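Local structure of ornithine carbamoyltransferase (Giardia intestinalis, 3GRF) at residues M66-G71 with S313-L318; P124-L129 with H134-V139; M143-K148 with K160-A165; L283-G288 with S294-P299. The protein probably catalyses carbamoyl transfer between carbamoyl phosphate and ornithine, the reaction linking ornithine and citrulline, in the arginine degradation pathway of the parasite. All blocks are in the same frame, centred on the assembly; numbering follows the deposited sequence.

Contact 1. Residues M66-G71 with S313-L318; sequences MTRLGG and SAMAVL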
loop_
_atom_site.group_PDB
_atom_site.type_symbol
_atom_site.label_atom_id
_atom_site.label_comp_id
_atom_site.label_asym_id
_atom_site.label_seq_id
_atom_site.Cartn_x
_atom_site.Cartn_y
_atom_site.Cartn_z
ATOM N N MET A 66 -4.777 -6.293 9.854
ATOM C CA MET A 66 -4.960 -7.336 8.836
ATOM C C MET A 66 -3.764 -8.209 8.718
ATOM O O MET A 66 -3.907 -9.414 8.592
ATOM C CB MET A 66 -5.339 -6.769 7.460
ATOM C CG MET A 66 -6.718 -6.087 7.390
ATOM S SD MET A 66 -8.134 -7.198 7.630
ATOM C CE MET A 66 -7.907 -8.246 6.218
ATOM N N THR A 67 -2.570 -7.626 8.762
ATOM C CA THR A 67 -1.320 -8.429 8.755
ATOM C C THR A 67 -1.294 -9.399 9.920
ATOM O O THR A 67 -0.862 -10.557 9.789
ATOM C CB THR A 67 -0.095 -7.511 8.811
ATOM O OG1 THR A 67 -0.165 -6.607 7.697
ATOM C CG2 THR A 67 1.222 -8.309 8.735
ATOM N N ARG A 68 -1.762 -8.951 11.073
ATOM C CA ARG A 68 -1.718 -9.809 12.283
ATOM C C ARG A 68 -2.663 -10.991 12.251
ATOM O O ARG A 68 -2.486 -11.963 12.985
ATOM C CB ARG A 68 -1.930 -8.974 13.531
ATOM C CG ARG A 68 -0.670 -8.176 13.867
ATOM C CD ARG A 68 -0.918 -7.190 14.978
ATOM N NE ARG A 68 -0.924 -7.797 16.315
ATOM C CZ ARG A 68 0.103 -7.799 17.165
ATOM N NH1 ARG A 68 1.257 -7.262 16.815
ATOM N NH2 ARG A 68 -0.021 -8.368 18.373
ATOM N N LEU A 69 -3.691 -10.851 11.408
ATOM C CA LEU A 69 -4.761 -11.811 11.189
ATOM C C LEU A 69 -4.398 -12.613 9.967
ATOM O O LEU A 69 -5.002 -13.633 9.722
ATOM C CB LEU A 69 -6.066 -11.059 10.944
ATOM C CG LEU A 69 -7.181 -10.853 11.968
ATOM C CD1 LEU A 69 -6.890 -11.305 13.363
ATOM C CD2 LEU A 69 -7.616 -9.397 11.943
ATOM N N GLY A 70 -3.428 -12.119 9.185
ATOM C CA GLY A 70 -2.802 -12.865 8.083
ATOM C C GLY A 70 -3.324 -12.523 6.710
ATOM O O GLY A 70 -3.125 -13.279 5.748
ATOM N N GLY A 71 -3.997 -11.382 6.624
ATOM C CA GLY A 71 -4.670 -10.963 5.409
ATOM C C GLY A 71 -3.994 -9.659 5.022
ATOM O O GLY A 71 -2.811 -9.456 5.345
ATOM N N SER A 313 -8.406 -3.653 19.012
ATOM C CA SER A 313 -9.861 -3.474 18.788
ATOM C C SER A 313 -10.242 -3.508 17.297
ATOM O O SER A 313 -11.370 -3.839 16.930
ATOM C CB SER A 313 -10.287 -2.185 19.439
ATOM O OG SER A 313 -9.464 -1.143 18.940
ATOM N N ALA A 314 -9.287 -3.202 16.438
ATOM C CA ALA A 314 -9.525 -3.273 15.002
ATOM C C ALA A 314 -9.529 -4.710 14.583
ATOM O O ALA A 314 -10.369 -5.090 13.773
ATOM C CB ALA A 314 -8.467 -2.474 14.201
ATOM N N MET A 315 -8.599 -5.519 15.121
ATOM C CA MET A 315 -8.496 -6.920 14.718
ATOM C C MET A 315 -9.791 -7.632 15.098
ATOM O O MET A 315 -10.225 -8.557 14.403
ATOM C CB MET A 315 -7.333 -7.638 15.424
ATOM C CG MET A 315 -5.929 -7.056 15.234
ATOM S SD MET A 315 -4.639 -7.828 16.252
ATOM C CE MET A 315 -5.439 -8.016 17.834
ATOM N N ALA A 316 -10.366 -7.242 16.234
ATOM C CA ALA A 316 -11.588 -7.859 16.753
ATOM C C ALA A 316 -12.741 -7.493 15.880
ATOM O O ALA A 316 -13.545 -8.320 15.492
ATOM C CB ALA A 316 -11.855 -7.422 18.198
ATOM N N VAL A 317 -12.890 -6.210 15.575
ATOM C CA VAL A 317 -13.982 -5.819 14.718
ATOM C C VAL A 317 -13.966 -6.423 13.310
ATOM O O VAL A 317 -14.996 -6.907 12.826
ATOM C CB VAL A 317 -14.001 -4.287 14.586
ATOM C CG1 VAL A 317 -15.022 -3.905 13.585
ATOM C CG2 VAL A 317 -14.269 -3.666 15.971
ATOM N N LEU A 318 -12.802 -6.390 12.654
ATOM C CA LEU A 318 -12.603 -6.982 11.321
ATOM C C LEU A 318 -12.886 -8.476 11.393
ATOM O O LEU A 318 -13.632 -8.987 10.630
ATOM C CB LEU A 318 -11.178 -6.703 10.811
ATOM C CG LEU A 318 -10.929 -5.182 10.548
ATOM C CD1 LEU A 318 -9.469 -4.802 10.336
ATOM C CD2 LEU A 318 -11.764 -4.691 9.355
#

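Contact 2. Residues P124-L129 with H134-V139; sequences PCINAL and HPLQMV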
loop_
_atom_site.group_PDB
_atom_site.type_symbol
_atom_site.label_atom_id
_atom_site.label_comp_id
_atom_site.label_asym_id
_atom_site.label_seq_id
_atom_site.Cartn_x
_atom_site.Cartn_y
_atom_site.Cartn_z
ATOM N N PRO A 124 -19.466 -6.447 4.560
ATOM C CA PRO A 124 -19.550 -5.458 5.662
ATOM C C PRO A 124 -18.810 -4.103 5.465
ATOM O O PRO A 124 -17.635 -4.078 5.125
ATOM C CB PRO A 124 -18.965 -6.207 6.864
ATOM C CG PRO A 124 -19.003 -7.641 6.522
ATOM C CD PRO A 124 -19.039 -7.784 5.012
ATOM N N CYS A 125 -19.479 -2.984 5.710
ATOM C CA CYS A 125 -18.786 -1.673 5.715
ATOM C C CYS A 125 -18.779 -1.021 7.134
ATOM O O CYS A 125 -19.746 -1.080 7.910
ATOM C CB CYS A 125 -19.335 -0.680 4.672
ATOM S SG CYS A 125 -19.491 -1.273 2.988
ATOM N N ILE A 126 -17.639 -0.447 7.461
ATOM C CA ILE A 126 -17.341 0.016 8.799
ATOM C C ILE A 126 -16.968 1.472 8.625
ATOM O O ILE A 126 -16.186 1.786 7.764
ATOM C CB ILE A 126 -16.188 -0.769 9.429
ATOM C CG1 ILE A 126 -16.628 -2.215 9.685
ATOM C CG2 ILE A 126 -15.758 -0.108 10.751
ATOM C CD1 ILE A 126 -15.475 -3.208 9.710
ATOM N N ASN A 127 -17.606 2.345 9.396
ATOM C CA ASN A 127 -17.303 3.758 9.404
ATOM C C ASN A 127 -16.012 3.952 10.228
ATOM O O ASN A 127 -15.975 3.666 11.426
ATOM C CB ASN A 127 -18.514 4.498 10.001
ATOM C CG ASN A 127 -18.205 5.913 10.409
ATOM O OD1 ASN A 127 -17.358 6.563 9.831
ATOM N ND2 ASN A 127 -18.937 6.413 11.384
ATOM N N ALA A 128 -14.958 4.423 9.561
ATOM C CA ALA A 128 -13.642 4.623 10.186
ATOM C C ALA A 128 -13.509 6.072 10.657
ATOM O O ALA A 128 -12.441 6.515 11.057
ATOM C CB ALA A 128 -12.525 4.261 9.181
ATOM N N LEU A 129 -14.606 6.822 10.537
ATOM C CA LEU A 129 -14.828 8.093 11.224
ATOM C C LEU A 129 -15.644 8.948 10.270
ATOM O O LEU A 129 -15.289 9.084 9.105
ATOM C CB LEU A 129 -13.527 8.825 11.608
ATOM C CG LEU A 129 -13.634 10.255 12.205
ATOM C CD1 LEU A 129 -14.567 10.339 13.409
ATOM C CD2 LEU A 129 -12.267 10.773 12.605
ATOM N N HIS A 134 -17.729 6.873 15.429
ATOM C CA HIS A 134 -16.352 6.388 15.336
ATOM C C HIS A 134 -16.207 5.090 16.116
ATOM O O HIS A 134 -15.510 5.055 17.131
ATOM C CB HIS A 134 -15.345 7.438 15.867
ATOM C CG HIS A 134 -13.932 7.189 15.425
ATOM N ND1 HIS A 134 -12.857 7.954 15.847
ATOM C CD2 HIS A 134 -13.418 6.229 14.623
ATOM C CE1 HIS A 134 -11.749 7.478 15.312
ATOM N NE2 HIS A 134 -12.065 6.440 14.558
ATOM N N PRO A 135 -16.866 4.023 15.630
ATOM C CA PRO A 135 -17.060 2.774 16.354
ATOM C C PRO A 135 -15.787 1.985 16.561
ATOM O O PRO A 135 -15.711 1.208 17.522
ATOM C CB PRO A 135 -18.068 1.997 15.489
ATOM C CG PRO A 135 -17.981 2.624 14.089
ATOM C CD PRO A 135 -17.497 4.026 14.291
ATOM N N LEU A 136 -14.805 2.156 15.668
ATOM C CA LEU A 136 -13.473 1.538 15.838
ATOM C C LEU A 136 -12.752 2.082 17.062
ATOM O O LEU A 136 -12.068 1.358 17.798
ATOM C CB LEU A 136 -12.612 1.771 14.592
ATOM C CG LEU A 136 -13.008 1.038 13.305
ATOM C CD1 LEU A 136 -12.203 1.600 12.087
ATOM C CD2 LEU A 136 -12.781 -0.421 13.484
ATOM N N GLN A 137 -12.906 3.383 17.272
ATOM C CA GLN A 137 -12.423 4.060 18.470
ATOM C C GLN A 137 -13.234 3.561 19.654
ATOM O O GLN A 137 -12.692 3.418 20.738
ATOM C CB GLN A 137 -12.635 5.593 18.329
ATOM C CG GLN A 137 -11.954 6.487 19.435
ATOM C CD GLN A 137 -10.429 6.373 19.450
ATOM O OE1 GLN A 137 -9.797 6.710 18.496
ATOM N NE2 GLN A 137 -9.858 5.824 20.519
ATOM N N MET A 138 -14.540 3.308 19.470
ATOM C CA MET A 138 -15.369 2.948 20.631
ATOM C C MET A 138 -14.922 1.609 21.166
ATOM O O MET A 138 -14.683 1.492 22.352
ATOM C CB MET A 138 -16.894 2.950 20.354
ATOM C CG MET A 138 -17.468 4.316 20.061
ATOM S SD MET A 138 -17.133 5.607 21.299
ATOM C CE MET A 138 -15.598 6.272 20.715
ATOM N N VAL A 139 -14.744 0.624 20.303
ATOM C CA VAL A 139 -14.244 -0.683 20.790
ATOM C C VAL A 139 -12.861 -0.524 21.472
ATOM O O VAL A 139 -12.545 -1.236 22.431
ATOM C CB VAL A 139 -14.089 -1.712 19.670
ATOM C CG1 VAL A 139 -13.712 -3.113 20.266
ATOM C CG2 VAL A 139 -15.349 -1.782 18.853
#

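Contact 3. Residues M143-K148 with K160-A165; sequences MTIKEK and KGIKFA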
loop_
_atom_site.group_PDB
_atom_site.type_symbol
_atom_site.label_atom_id
_atom_site.label_comp_id
_atom_site.label_asym_id
_atom_site.label_seq_id
_atom_site.Cartn_x
_atom_site.Cartn_y
_atom_site.Cartn_z
ATOM N N MET A 143 -12.560 -1.144 25.577
ATOM C CA MET A 143 -11.499 -2.117 25.823
ATOM C C MET A 143 -10.387 -1.600 26.760
ATOM O O MET A 143 -9.941 -2.316 27.665
ATOM C CB MET A 143 -10.924 -2.581 24.514
ATOM C CG MET A 143 -9.715 -3.550 24.669
ATOM S SD MET A 143 -8.472 -3.339 23.304
ATOM C CE MET A 143 -7.218 -4.443 23.933
ATOM N N THR A 144 -9.943 -0.368 26.544
ATOM C CA THR A 144 -8.920 0.270 27.370
ATOM C C THR A 144 -9.437 0.466 28.790
ATOM O O THR A 144 -8.709 0.223 29.760
ATOM C CB THR A 144 -8.493 1.659 26.759
ATOM O OG1 THR A 144 -7.972 1.464 25.434
ATOM C CG2 THR A 144 -7.465 2.375 27.662
ATOM N N ILE A 145 -10.693 0.912 28.914
ATOM C CA ILE A 145 -11.304 1.071 30.229
ATOM C C ILE A 145 -11.342 -0.316 30.938
ATOM O O ILE A 145 -10.880 -0.430 32.070
ATOM C CB ILE A 145 -12.715 1.732 30.137
ATOM C CG1 ILE A 145 -12.575 3.223 29.790
ATOM C CG2 ILE A 145 -13.551 1.585 31.441
ATOM C CD1 ILE A 145 -13.876 3.861 29.179
ATOM N N LYS A 146 -11.822 -1.368 30.279
ATOM C CA LYS A 146 -11.855 -2.688 30.957
ATOM C C LYS A 146 -10.491 -3.206 31.357
ATOM O O LYS A 146 -10.328 -3.812 32.424
ATOM C CB LYS A 146 -12.548 -3.776 30.106
ATOM C CG LYS A 146 -12.322 -5.210 30.727
ATOM C CD LYS A 146 -13.351 -6.191 30.172
ATOM C CE LYS A 146 -13.313 -7.504 30.928
ATOM N NZ LYS A 146 -14.232 -8.409 30.176
ATOM N N GLU A 147 -9.540 -3.053 30.450
ATOM C CA GLU A 147 -8.142 -3.403 30.639
ATOM C C GLU A 147 -7.523 -2.712 31.827
ATOM O O GLU A 147 -6.956 -3.342 32.684
ATOM C CB GLU A 147 -7.354 -2.977 29.409
ATOM C CG GLU A 147 -5.983 -3.584 29.346
ATOM C CD GLU A 147 -5.233 -3.162 28.109
ATOM O OE1 GLU A 147 -5.302 -1.972 27.746
ATOM O OE2 GLU A 147 -4.562 -4.012 27.509
ATOM N N LYS A 148 -7.584 -1.389 31.837
ATOM C CA LYS A 148 -7.021 -0.611 32.939
ATOM C C LYS A 148 -7.605 -0.969 34.308
ATOM O O LYS A 148 -6.855 -1.298 35.223
ATOM C CB LYS A 148 -7.150 0.907 32.683
ATOM C CG LYS A 148 -6.320 1.353 31.528
ATOM C CD LYS A 148 -4.823 1.113 31.797
ATOM C CE LYS A 148 -4.041 0.964 30.476
ATOM N NZ LYS A 148 -2.587 0.669 30.694
ATOM N N LYS A 160 -20.564 -1.497 34.717
ATOM C CA LYS A 160 -21.685 -0.942 35.459
ATOM C C LYS A 160 -21.292 0.108 36.493
ATOM O O LYS A 160 -22.010 1.090 36.647
ATOM C CB LYS A 160 -22.482 -2.053 36.127
ATOM C CG LYS A 160 -22.849 -3.178 35.189
ATOM C CD LYS A 160 -24.030 -2.782 34.379
ATOM C CE LYS A 160 -24.072 -3.520 33.053
ATOM N NZ LYS A 160 -24.082 -5.015 33.169
ATOM N N GLY A 161 -20.165 -0.109 37.185
ATOM C CA GLY A 161 -19.693 0.750 38.283
ATOM C C GLY A 161 -18.780 1.890 37.864
ATOM O O GLY A 161 -18.475 2.778 38.663
ATOM N N ILE A 162 -18.334 1.869 36.604
ATOM C CA ILE A 162 -17.388 2.871 36.115
ATOM C C ILE A 162 -18.192 4.074 35.678
ATOM O O ILE A 162 -18.920 3.991 34.686
ATOM C CB ILE A 162 -16.517 2.387 34.910
ATOM C CG1 ILE A 162 -15.812 1.086 35.229
ATOM C CG2 ILE A 162 -15.398 3.405 34.629
ATOM C CD1 ILE A 162 -15.128 1.119 36.584
ATOM N N LYS A 163 -18.073 5.170 36.415
ATOM C CA LYS A 163 -18.755 6.423 36.031
ATOM C C LYS A 163 -17.876 7.118 34.989
ATOM O O LYS A 163 -16.686 7.253 35.207
ATOM C CB LYS A 163 -18.971 7.332 37.243
ATOM C CG LYS A 163 -19.948 6.816 38.323
ATOM C CD LYS A 163 -19.167 6.291 39.529
ATOM C CE LYS A 163 -19.940 6.431 40.816
ATOM N NZ LYS A 163 -19.404 7.642 41.531
ATOM N N PHE A 164 -18.469 7.551 33.866
ATOM C CA PHE A 164 -17.711 8.058 32.718
ATOM C C PHE A 164 -18.092 9.544 32.515
ATOM O O PHE A 164 -19.265 9.910 32.628
ATOM C CB PHE A 164 -18.013 7.214 31.478
ATOM C CG PHE A 164 -17.326 7.715 30.206
ATOM C CD1 PHE A 164 -16.110 7.190 29.807
ATOM C CD2 PHE A 164 -17.907 8.731 29.428
ATOM C CE1 PHE A 164 -15.482 7.653 28.659
ATOM C CE2 PHE A 164 -17.302 9.178 28.302
ATOM C CZ PHE A 164 -16.088 8.667 27.915
ATOM N N ALA A 165 -17.127 10.416 32.258
ATOM C CA ALA A 165 -17.500 11.785 31.821
ATOM C C ALA A 165 -16.772 12.260 30.555
ATOM O O ALA A 165 -15.580 12.029 30.437
ATOM C CB ALA A 165 -17.277 12.806 32.961
#

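Contact 4. Residues L283-G288 with S294-P299; sequences LPATRG and SVIDGP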
loop_
_atom_site.group_PDB
_atom_site.type_symbol
_atom_site.label_atom_id
_atom_site.label_comp_id
_atom_site.label_asym_id
_atom_site.label_seq_id
_atom_site.Cartn_x
_atom_site.Cartn_y
_atom_site.Cartn_z
ATOM N N LEU A 283 -7.134 11.352 20.648
ATOM C CA LEU A 283 -6.061 11.988 19.836
ATOM C C LEU A 283 -6.544 12.454 18.448
ATOM O O LEU A 283 -7.569 11.998 17.976
ATOM C CB LEU A 283 -4.792 11.115 19.722
ATOM C CG LEU A 283 -4.109 10.658 21.026
ATOM C CD1 LEU A 283 -2.932 9.692 20.780
ATOM C CD2 LEU A 283 -3.689 11.864 21.891
ATOM N N PRO A 284 -5.829 13.399 17.807
ATOM C CA PRO A 284 -4.654 14.176 18.233
ATOM C C PRO A 284 -4.908 15.065 19.460
ATOM O O PRO A 284 -5.973 15.704 19.566
ATOM C CB PRO A 284 -4.348 15.037 17.004
ATOM C CG PRO A 284 -5.645 15.131 16.298
ATOM C CD PRO A 284 -6.242 13.777 16.444
ATOM N N ALA A 285 -3.951 15.061 20.387
ATOM C CA ALA A 285 -3.985 15.901 21.586
ATOM C C ALA A 285 -3.334 17.267 21.344
ATOM O O ALA A 285 -2.223 17.345 20.809
ATOM C CB ALA A 285 -3.272 15.200 22.739
ATOM N N THR A 286 -4.020 18.335 21.753
ATOM C CA THR A 286 -3.419 19.670 21.824
ATOM C C THR A 286 -3.310 20.139 23.280
ATOM O O THR A 286 -4.304 20.536 23.913
ATOM C CB THR A 286 -4.203 20.690 20.970
ATOM O OG1 THR A 286 -4.375 20.151 19.661
ATOM C CG2 THR A 286 -3.465 22.009 20.862
ATOM N N ARG A 287 -2.078 20.112 23.775
ATOM C CA ARG A 287 -1.771 20.235 25.209
ATOM C C ARG A 287 -2.267 21.437 25.950
ATOM O O ARG A 287 -2.279 21.394 27.175
ATOM C CB ARG A 287 -0.282 20.117 25.479
ATOM C CG ARG A 287 0.188 18.684 25.559
ATOM C CD ARG A 287 1.068 18.324 24.380
ATOM N NE ARG A 287 1.079 16.886 24.061
ATOM C CZ ARG A 287 1.367 15.940 24.950
ATOM N NH1 ARG A 287 1.639 16.281 26.208
ATOM N NH2 ARG A 287 1.365 14.670 24.595
ATOM N N GLY A 288 -2.630 22.518 25.278
ATOM C CA GLY A 288 -3.212 23.658 26.017
ATOM C C GLY A 288 -4.620 24.020 25.597
ATOM O O GLY A 288 -5.093 25.127 25.899
ATOM N N SER A 294 -0.067 18.885 31.935
ATOM C CA SER A 294 0.009 18.172 33.217
ATOM C C SER A 294 -0.986 17.011 33.366
ATOM O O SER A 294 -0.745 16.103 34.137
ATOM C CB SER A 294 -0.198 19.119 34.389
ATOM O OG SER A 294 -1.560 19.466 34.507
ATOM N N VAL A 295 -2.107 17.055 32.653
ATOM C CA VAL A 295 -3.114 15.965 32.731
ATOM C C VAL A 295 -2.690 14.890 31.742
ATOM O O VAL A 295 -2.516 13.739 32.108
ATOM C CB VAL A 295 -4.566 16.471 32.472
ATOM C CG1 VAL A 295 -5.580 15.317 32.432
ATOM C CG2 VAL A 295 -4.974 17.519 33.557
ATOM N N ILE A 296 -2.493 15.274 30.494
ATOM C CA ILE A 296 -2.134 14.265 29.488
ATOM C C ILE A 296 -0.797 13.597 29.717
ATOM O O ILE A 296 -0.618 12.433 29.355
ATOM C CB ILE A 296 -2.266 14.782 28.016
ATOM C CG1 ILE A 296 -1.954 13.661 26.993
ATOM C CG2 ILE A 296 -1.440 16.074 27.787
ATOM C CD1 ILE A 296 -2.706 13.772 25.658
ATOM N N ASP A 297 0.135 14.328 30.321
ATOM C CA ASP A 297 1.471 13.793 30.593
ATOM C C ASP A 297 1.579 13.401 32.058
ATOM O O ASP A 297 2.618 12.917 32.515
ATOM C CB ASP A 297 2.551 14.813 30.219
ATOM C CG ASP A 297 2.495 15.215 28.756
ATOM O OD1 ASP A 297 2.187 14.381 27.867
ATOM O OD2 ASP A 297 2.757 16.389 28.480
ATOM N N GLY A 298 0.485 13.559 32.787
ATOM C CA GLY A 298 0.486 13.265 34.195
ATOM C C GLY A 298 0.108 11.810 34.345
ATOM O O GLY A 298 -0.054 11.099 33.343
ATOM N N PRO A 299 -0.033 11.358 35.605
ATOM C CA PRO A 299 -0.158 9.937 35.983
ATOM C C PRO A 299 -1.514 9.226 35.764
ATOM O O PRO A 299 -1.567 7.996 35.807
ATOM C CB PRO A 299 0.191 9.972 37.474
ATOM C CG PRO A 299 -0.335 11.303 37.935
ATOM C CD PRO A 299 -0.043 12.250 36.793
#

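Contact 1. Residues M66-G71 with S313-L318
L69 lays its CD2 methyl against the helix backbone at M315, 3.7 Å from M315 O and 3.9 Å from M315 CB, and this is the closely packed middle of the contact. One turn further along helix 303-322, L318 reaches back with CD1 to M66 SD at 3.9 Å, the two side chains crossing at about a right angle. The bend of M66 at chi2 (-66°) brings its sulfur to the leucine instead of extending it past. A65 of helix 56-69 touches both M315 and L318. The contact joins helix 56-69 of the carbamoyl phosphate domain to helix 303-322, the C-terminal helix that returns to this domain in the transcarbamoylase fold. Helix 56-69 ends here in a Schellman motif: G70, with positive phi, is the C-prime residue, and G71 N binds M66 O at 2.8 Å. M66 O also accepts from L69 N. Packing is thinner on the partly exposed side, where R68 runs obliquely across the M315 thioether. There M315 SD sits at the edge of the guanidinium, near its plane, 3.7 Å from R68 NE.

Contact 2. Residues P124-L129 with H134-V139
The HPLQ sequence that opens helix 135-151 matches the HPxQ signature of the carbamoyltransferases, which in relatives lies at the carbamoyl phosphate site, and here it packs against strand 125-127 and the residues after it. H134, the N-cap residue, offers a face of its imidazole to L129: L129 CB stands over the ring centre, 4.0 Å from the centroid and only 11° off the normal, a CH-pi contact. Q137 CB covers the opposite face, so the ring is sandwiched between aliphatic groups. The first torsion of H134 (chi1 -162°, CG opposite the backbone N) places the ring beneath L129. Beside it, P135 CD packs 3.3 Å from N127 O.

L136 supplies the apolar filling. Its CG meets I126 CG2 at 3.9 Å, the side chains roughly perpendicular, and its CD1 lies 4.0 Å from A128 CB. N127 shapes the chain that follows: N127 OD1 accepts from L129 N at 2.9 Å in an Asx turn, with the donor well above the carbonyl plane. N127 ND2 is held by L11 O, while D177 OD2 binds H134 N from helix 173-185. The axes of segments 125-127 and 135-139 stand 78° apart, 9.2 Å at closest approach. An edge strand of the parallel sheet thus leads through a short loop into the interdomain helix of the transcarbamoylase fold, with the HPxQ sequence at the helix N-terminus.

Contact 3. Residues M143-K148 with K160-A165
I145 meets residues 160-165 with both of its branches: CG2 touches I162 CG2 at 4.1 Å, while CD1 lies 4.1 Å from F164 CD1. The contact seats helix 135-151, one of the two helices that join the domains in transcarbamoylases, against strand 164-167 and the residues leading into it; this is the central strand of the five-stranded parallel sheet in the ornithine domain. The two isoleucine side chains lie alongside each other, running opposite ways, with their CG2 methyls meeting. I145 and F164 are instead nearly perpendicular, with the isoleucine methyl obliquely placed to the ring. F164 points at the helix from its CB onward, and chi1 177° continues that direction into the ring, which I145 meets with an extended CG1 branch (chi2 159°). All three side chains are buried, and no hydrogen bond links the segments.

Further out, M280 of strand 278-281 also touches I145, and F164 is held in the sheet by backbone bonds to E188 and H190. Around the helix, the partly exposed K146, E147 and K148 form salt bridges with D26, K32 and D305. Within the helix itself, K148 N donates to T144 O at 2.9 Å.

Contact 4. Residues L283-G288 with S294-P299
R287 and D297 form a salt bridge across the contact, their guanidinium and carboxylate planes only 19° apart. R287 NH1 donates to D297 OD1 at 2.6 Å, though NH1 stands too near the carboxylate in the model, and the geometry of this bond is doubtful as a whole. R287 NH2 adds a long, weak bond to D297 OD1 at 3.4 Å. D297 OD2 lies at the edge of the guanidinium, near its plane. The loop that carries R287 follows strand 278-281 and begins with the leucine and proline of a CLP sequence corresponding to the HCLP motif of ornithine transcarbamoylases, a substrate-site loop in relatives; the peptide bond before P284 is cis.

The arginine has a second charged partner, since NH2 also makes a salt bridge to D92 of the second subunit, so that one cation, held by two carboxylates, links a loop of this domain to the neighbouring chain. V96 of the same second subunit packs on L283.

Beneath the ion pair lies I296, from the short helix 293-296. Its CG2 methyl covers one face of the guanidinium and is 3.8 Å from R287 CG, the isoleucine running transverse to the arginine chain. The other branch is extended: CG1 is anti to the backbone N (chi1 -177°), which carries CD1 to the start of the loop. Here the packing is unusually tight, A285 CB lying 3.3 Å from I296 CD1, whereas L283 CD2 only grazes I296 CD1 at 4.3 Å.

How the contacts relate
From the N terminus, contact 1 opens first at helix 56-69 and closes last at helix 303-322, so its long loop encloses the other three. Inside it, contacts 2, 3 and 4 follow in series, and none cross. Contact 2 closes a short turn between strand 125-127 and helix 135-151. Contact 3 starts on the same helix and closes on strand 164-167, so that this one helix serves both domains. Contact 4 closes a local loop after strand 278-281, just before the chain enters helix 303-322. Contacts 1 and 2 touch directly, V317 CG2 meeting V139 CG2 at 3.6 Å where the two long helices pack; contacts 1 and 4 both touch the second subunit.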